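Local coordinates for putative amidohydrolase (Unidentified, PDB 3FEQ), which probably works as a zinc-dependent prolidase of the amidohydrolase superfamily, hydrolysing dipeptides that end in proline, at residues F336-L349 and G382-E394. Numbering follows the deposited sequence.
Sequences FRIRAEVLGNLEAL and GNPLEDIGVVADE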
loop_
_atom_site.group_PDB
_atom_site.type_symbol
_atom_site.label_atom_id
_atom_site.label_comp_id
_atom_site.label_asym_id
_atom_site.label_seq_id
_atom_site.Cartn_x
_atom_site.Cartn_y
_atom_site.Cartn_z
ATOM N N PHE C 336 18.635 -12.668 -46.236
ATOM C CA PHE C 336 18.283 -13.000 -47.611
ATOM C C PHE C 336 19.158 -14.112 -48.187
ATOM O O PHE C 336 18.642 -15.080 -48.750
ATOM C CB PHE C 336 18.393 -11.768 -48.503
ATOM C CG PHE C 336 17.187 -10.879 -48.463
ATOM C CD1 PHE C 336 15.941 -11.346 -48.869
ATOM C CD2 PHE C 336 17.295 -9.570 -48.036
ATOM C CE1 PHE C 336 14.815 -10.511 -48.829
ATOM C CE2 PHE C 336 16.180 -8.738 -48.003
ATOM C CZ PHE C 336 14.945 -9.204 -48.411
ATOM N N ARG C 337 20.476 -13.982 -48.051
ATOM C CA ARG C 337 21.374 -14.987 -48.616
ATOM C C ARG C 337 21.225 -16.353 -47.948
ATOM O O ARG C 337 21.146 -17.371 -48.625
ATOM C CB ARG C 337 22.831 -14.524 -48.598
ATOM C CG ARG C 337 23.682 -15.125 -49.727
ATOM C CD ARG C 337 24.504 -14.071 -50.465
ATOM N NE ARG C 337 25.865 -14.031 -49.952
ATOM C CZ ARG C 337 26.260 -13.319 -48.897
ATOM N NH1 ARG C 337 25.404 -12.538 -48.244
ATOM N NH2 ARG C 337 27.526 -13.378 -48.501
ATOM N N ILE C 338 21.134 -16.354 -46.624
ATOM C CA ILE C 338 20.934 -17.578 -45.856
ATOM C C ILE C 338 19.694 -18.320 -46.329
ATOM O O ILE C 338 19.715 -19.535 -46.531
ATOM C CB ILE C 338 20.827 -17.269 -44.357
ATOM C CG1 ILE C 338 22.117 -16.613 -43.885
ATOM C CG2 ILE C 338 20.580 -18.523 -43.559
ATOM C CD1 ILE C 338 22.019 -15.989 -42.522
ATOM N N ARG C 339 18.625 -17.575 -46.553
ATOM C CA ARG C 339 17.384 -18.186 -46.979
ATOM C C ARG C 339 17.401 -18.599 -48.446
ATOM O O ARG C 339 16.800 -19.608 -48.818
ATOM C CB ARG C 339 16.218 -17.257 -46.693
ATOM C CG ARG C 339 16.012 -17.054 -45.238
ATOM C CD ARG C 339 14.618 -16.646 -44.990
ATOM N NE ARG C 339 14.432 -16.243 -43.612
ATOM C CZ ARG C 339 13.261 -16.268 -43.000
ATOM N NH1 ARG C 339 12.187 -16.707 -43.639
ATOM N NH2 ARG C 339 13.166 -15.849 -41.753
ATOM N N ALA C 340 18.102 -17.821 -49.267
ATOM C CA ALA C 340 18.232 -18.128 -50.677
ATOM C C ALA C 340 19.015 -19.420 -50.872
ATOM O O ALA C 340 18.726 -20.193 -51.774
ATOM C CB ALA C 340 18.903 -16.993 -51.400
ATOM N N GLU C 341 19.975 -19.674 -49.995
ATOM C CA GLU C 341 20.862 -20.808 -50.161
ATOM C C GLU C 341 20.148 -22.119 -49.904
ATOM O O GLU C 341 20.660 -23.181 -50.231
ATOM C CB GLU C 341 22.062 -20.700 -49.227
ATOM C CG GLU C 341 23.154 -19.772 -49.716
ATOM C CD GLU C 341 24.185 -19.487 -48.641
ATOM O OE1 GLU C 341 24.257 -20.257 -47.658
ATOM O OE2 GLU C 341 24.926 -18.491 -48.776
ATOM N N VAL C 342 18.985 -22.060 -49.287
ATOM C CA VAL C 342 18.292 -23.293 -48.969
ATOM C C VAL C 342 17.069 -23.420 -49.837
ATOM O O VAL C 342 16.905 -24.425 -50.514
ATOM C CB VAL C 342 17.902 -23.377 -47.497
ATOM C CG1 VAL C 342 17.090 -24.624 -47.235
ATOM C CG2 VAL C 342 19.144 -23.351 -46.630
ATOM N N LEU C 343 16.222 -22.392 -49.823
ATOM C CA LEU C 343 15.068 -22.319 -50.715
ATOM C C LEU C 343 15.472 -21.370 -51.833
ATOM O O LEU C 343 16.451 -20.665 -51.694
ATOM C CB LEU C 343 13.852 -21.790 -49.953
ATOM C CG LEU C 343 13.775 -22.150 -48.460
ATOM C CD1 LEU C 343 12.957 -21.132 -47.692
ATOM C CD2 LEU C 343 13.236 -23.559 -48.194
ATOM N N GLY C 344 14.759 -21.348 -52.949
ATOM C CA GLY C 344 15.162 -20.454 -54.040
ATOM C C GLY C 344 15.253 -19.010 -53.573
ATOM O O GLY C 344 14.644 -18.651 -52.563
ATOM N N ASN C 345 15.986 -18.163 -54.296
ATOM C CA ASN C 345 15.908 -16.743 -53.987
ATOM C C ASN C 345 14.622 -16.018 -54.402
ATOM O O ASN C 345 14.403 -14.875 -54.002
ATOM C CB ASN C 345 17.186 -15.952 -54.312
ATOM C CG ASN C 345 17.806 -16.329 -55.626
ATOM O OD1 ASN C 345 17.333 -17.226 -56.320
ATOM N ND2 ASN C 345 18.895 -15.647 -55.977
ATOM N N LEU C 346 13.732 -16.705 -55.116
ATOM C CA LEU C 346 12.341 -16.249 -55.236
ATOM C C LEU C 346 11.663 -16.312 -53.881
ATOM O O LEU C 346 11.057 -15.343 -53.425
ATOM C CB LEU C 346 11.558 -17.123 -56.207
ATOM C CG LEU C 346 10.458 -16.474 -57.055
ATOM C CD1 LEU C 346 9.346 -17.473 -57.319
ATOM C CD2 LEU C 346 9.894 -15.192 -56.467
ATOM N N GLU C 347 11.776 -17.470 -53.247
ATOM C CA GLU C 347 11.246 -17.666 -51.909
ATOM C C GLU C 347 11.829 -16.678 -50.884
ATOM O O GLU C 347 11.097 -16.101 -50.083
ATOM C CB GLU C 347 11.438 -19.124 -51.472
ATOM C CG GLU C 347 10.778 -19.488 -50.151
ATOM C CD GLU C 347 9.320 -19.055 -50.058
ATOM O OE1 GLU C 347 8.578 -19.232 -51.052
ATOM O OE2 GLU C 347 8.918 -18.554 -48.979
ATOM N N ALA C 348 13.136 -16.446 -50.952
ATOM C CA ALA C 348 13.799 -15.481 -50.072
ATOM C C ALA C 348 13.189 -14.084 -50.208
ATOM O O ALA C 348 12.923 -13.409 -49.216
ATOM C CB ALA C 348 15.283 -15.447 -50.354
ATOM N N LEU C 349 12.908 -13.685 -51.441
ATOM C CA LEU C 349 12.283 -12.405 -51.674
ATOM C C LEU C 349 10.806 -12.395 -51.286
ATOM O O LEU C 349 10.267 -11.348 -50.922
ATOM C CB LEU C 349 12.462 -11.979 -53.128
ATOM C CG LEU C 349 13.887 -11.723 -53.627
ATOM C CD1 LEU C 349 13.842 -11.436 -55.111
ATOM C CD2 LEU C 349 14.559 -10.577 -52.902
ATOM N N GLY C 382 20.485 -4.069 -60.371
ATOM C CA GLY C 382 20.763 -5.464 -60.648
ATOM C C GLY C 382 19.512 -6.278 -60.444
ATOM O O GLY C 382 18.468 -5.739 -60.093
ATOM N N ASN C 383 19.615 -7.581 -60.656
ATOM C CA ASN C 383 18.452 -8.441 -60.613
ATOM C C ASN C 383 18.567 -9.490 -59.514
ATOM O O ASN C 383 19.376 -10.412 -59.612
ATOM C CB ASN C 383 18.241 -9.098 -61.971
ATOM C CG ASN C 383 17.180 -10.160 -61.933
ATOM O OD1 ASN C 383 16.067 -9.919 -61.467
ATOM N ND2 ASN C 383 17.527 -11.362 -62.385
ATOM N N PRO C 384 17.752 -9.351 -58.459
ATOM C CA PRO C 384 17.812 -10.216 -57.287
ATOM C C PRO C 384 17.389 -11.637 -57.618
ATOM O O PRO C 384 17.855 -12.593 -56.993
ATOM C CB PRO C 384 16.813 -9.568 -56.323
ATOM C CG PRO C 384 15.872 -8.834 -57.187
ATOM C CD PRO C 384 16.697 -8.334 -58.334
ATOM N N LEU C 385 16.551 -11.772 -58.637
ATOM C CA LEU C 385 16.031 -13.066 -59.022
ATOM C C LEU C 385 17.144 -13.999 -59.487
ATOM O O LEU C 385 16.968 -15.211 -59.474
ATOM C CB LEU C 385 14.965 -12.902 -60.103
ATOM C CG LEU C 385 13.570 -13.472 -59.819
ATOM C CD1 LEU C 385 13.279 -13.452 -58.337
ATOM C CD2 LEU C 385 12.482 -12.713 -60.580
ATOM N N GLU C 386 18.299 -13.439 -59.843
ATOM C CA GLU C 386 19.457 -14.242 -60.233
ATOM C C GLU C 386 20.679 -14.068 -59.351
ATOM O O GLU C 386 21.432 -15.012 -59.134
ATOM C CB GLU C 386 19.835 -13.971 -61.679
ATOM C CG GLU C 386 19.515 -15.130 -62.597
ATOM C CD GLU C 386 19.059 -14.669 -63.960
ATOM O OE1 GLU C 386 17.920 -15.004 -64.351
ATOM O OE2 GLU C 386 19.832 -13.948 -64.630
ATOM N N ASP C 387 20.910 -12.850 -58.885
ATOM C CA ASP C 387 21.904 -12.635 -57.844
ATOM C C ASP C 387 21.260 -12.112 -56.560
ATOM O O ASP C 387 20.855 -10.955 -56.479
ATOM C CB ASP C 387 23.007 -11.691 -58.321
ATOM C CG ASP C 387 24.076 -11.467 -57.265
ATOM O OD1 ASP C 387 24.389 -12.418 -56.508
ATOM O OD2 ASP C 387 24.605 -10.337 -57.191
ATOM N N ILE C 388 21.189 -12.972 -55.551
ATOM C CA ILE C 388 20.590 -12.599 -54.284
ATOM C C ILE C 388 21.437 -11.560 -53.565
ATOM O O ILE C 388 20.937 -10.822 -52.718
ATOM C CB ILE C 388 20.373 -13.823 -53.379
ATOM C CG1 ILE C 388 19.473 -13.463 -52.196
ATOM C CG2 ILE C 388 21.707 -14.391 -52.904
ATOM C CD1 ILE C 388 18.137 -12.901 -52.585
ATOM N N GLY C 389 22.706 -11.470 -53.945
ATOM C CA GLY C 389 23.622 -10.517 -53.344
ATOM C C GLY C 389 23.287 -9.052 -53.573
ATOM O O GLY C 389 23.819 -8.196 -52.878
ATOM N N VAL C 390 22.410 -8.752 -54.535
ATOM C CA VAL C 390 22.048 -7.351 -54.821
ATOM C C VAL C 390 21.152 -6.792 -53.723
ATOM O O VAL C 390 20.934 -5.584 -53.627
ATOM C CB VAL C 390 21.407 -7.131 -56.240
ATOM C CG1 VAL C 390 22.111 -7.953 -57.300
ATOM C CG2 VAL C 390 19.925 -7.422 -56.247
ATOM N N VAL C 391 20.670 -7.691 -52.878
ATOM C CA VAL C 391 19.825 -7.334 -51.763
ATOM C C VAL C 391 20.531 -7.654 -50.460
ATOM O O VAL C 391 20.343 -6.963 -49.468
ATOM C CB VAL C 391 18.508 -8.114 -51.801
ATOM C CG1 VAL C 391 17.594 -7.594 -50.770
ATOM C CG2 VAL C 391 17.846 -7.968 -53.139
ATOM N N ALA C 392 21.365 -8.686 -50.470
ATOM C CA ALA C 392 21.922 -9.226 -49.234
ATOM C C ALA C 392 23.336 -8.745 -48.948
ATOM O O ALA C 392 24.129 -9.474 -48.364
ATOM C CB ALA C 392 21.875 -10.745 -49.255
ATOM N N ASP C 393 23.642 -7.508 -49.323
ATOM C CA ASP C 393 25.004 -6.995 -49.193
ATOM C C ASP C 393 25.145 -5.685 -48.401
ATOM O O ASP C 393 26.023 -4.868 -48.694
ATOM C CB ASP C 393 25.628 -6.831 -50.572
ATOM C CG ASP C 393 27.128 -6.870 -50.527
ATOM O OD1 ASP C 393 27.755 -5.823 -50.806
ATOM O OD2 ASP C 393 27.674 -7.938 -50.172
ATOM N N GLU C 394 24.291 -5.503 -47.394
ATOM C CA GLU C 394 24.325 -4.324 -46.510
ATOM C C GLU C 394 24.216 -2.980 -47.249
ATOM O O GLU C 394 25.191 -2.222 -47.328
ATOM C CB GLU C 394 25.569 -4.348 -45.607
ATOM C CG GLU C 394 25.309 -3.944 -44.157
ATOM C CD GLU C 394 25.139 -2.442 -43.961
ATOM O OE1 GLU C 394 24.058 -2.017 -43.496
ATOM O OE2 GLU C 394 26.091 -1.686 -44.256
#
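Parts of two short helices, within 336-349, face the loop 382-394 along most of its length, with the CA atoms of Phe-336 and Ala-392 5.5 Å apart and Leu-346 meeting Leu-385 at the other end. No hydrogen bond crosses between them, and the join is made mainly by apolar contacts, with Asn-345 and the aliphatic part of Arg-337 taking part. Ile-388, at the start of a 3-10 turn, pushes in between the two helices. Its CG1 is anti to the backbone N (chi1 -168°) and lies 3.7 Å from Ala-340 CB, while CD1 carries on to Asn-345 CB at 3.6 Å. The remaining branch, CG2, rests against the aliphatic part of Arg-337, 3.7 Å from its CD. Bent at chi2 and chi3, the arginine runs past Ile-388, and the Ala-392 carbonyl O approaches its guanidinium obliquely, at an angle too poor for a hydrogen bond.

Val-391 lays CG1 over one face of the Phe-336 ring, towards the CD2-CE2 side, and Ala-392 CB packs on Phe-336 CB at 3.7 Å. Phe-61 of strand 56-66 meets the same ring edge-to-face, so that strand packs against this cluster too. At the far end Leu-349 CD1 touches both Pro-384 CB (3.7 Å) and Leu-385 CD1 (3.8 Å), and its CD2 turns towards Ile-388 and Val-391. The Asn-345 amide passes alongside Ile-388 in the opposite direction, with ND2 3.5 Å from Ile-388 CB. Within the loop, Ile-388 O accepts from the backbone N of both Val-391 and Ala-392, consistent with a tight turn at 388-392.

The loop between strands 377-380 and 398-403 thus packs, largely by apolar contact, on helices 335-340 and 345-351 of the amidohydrolase fold, a TIM-barrel family.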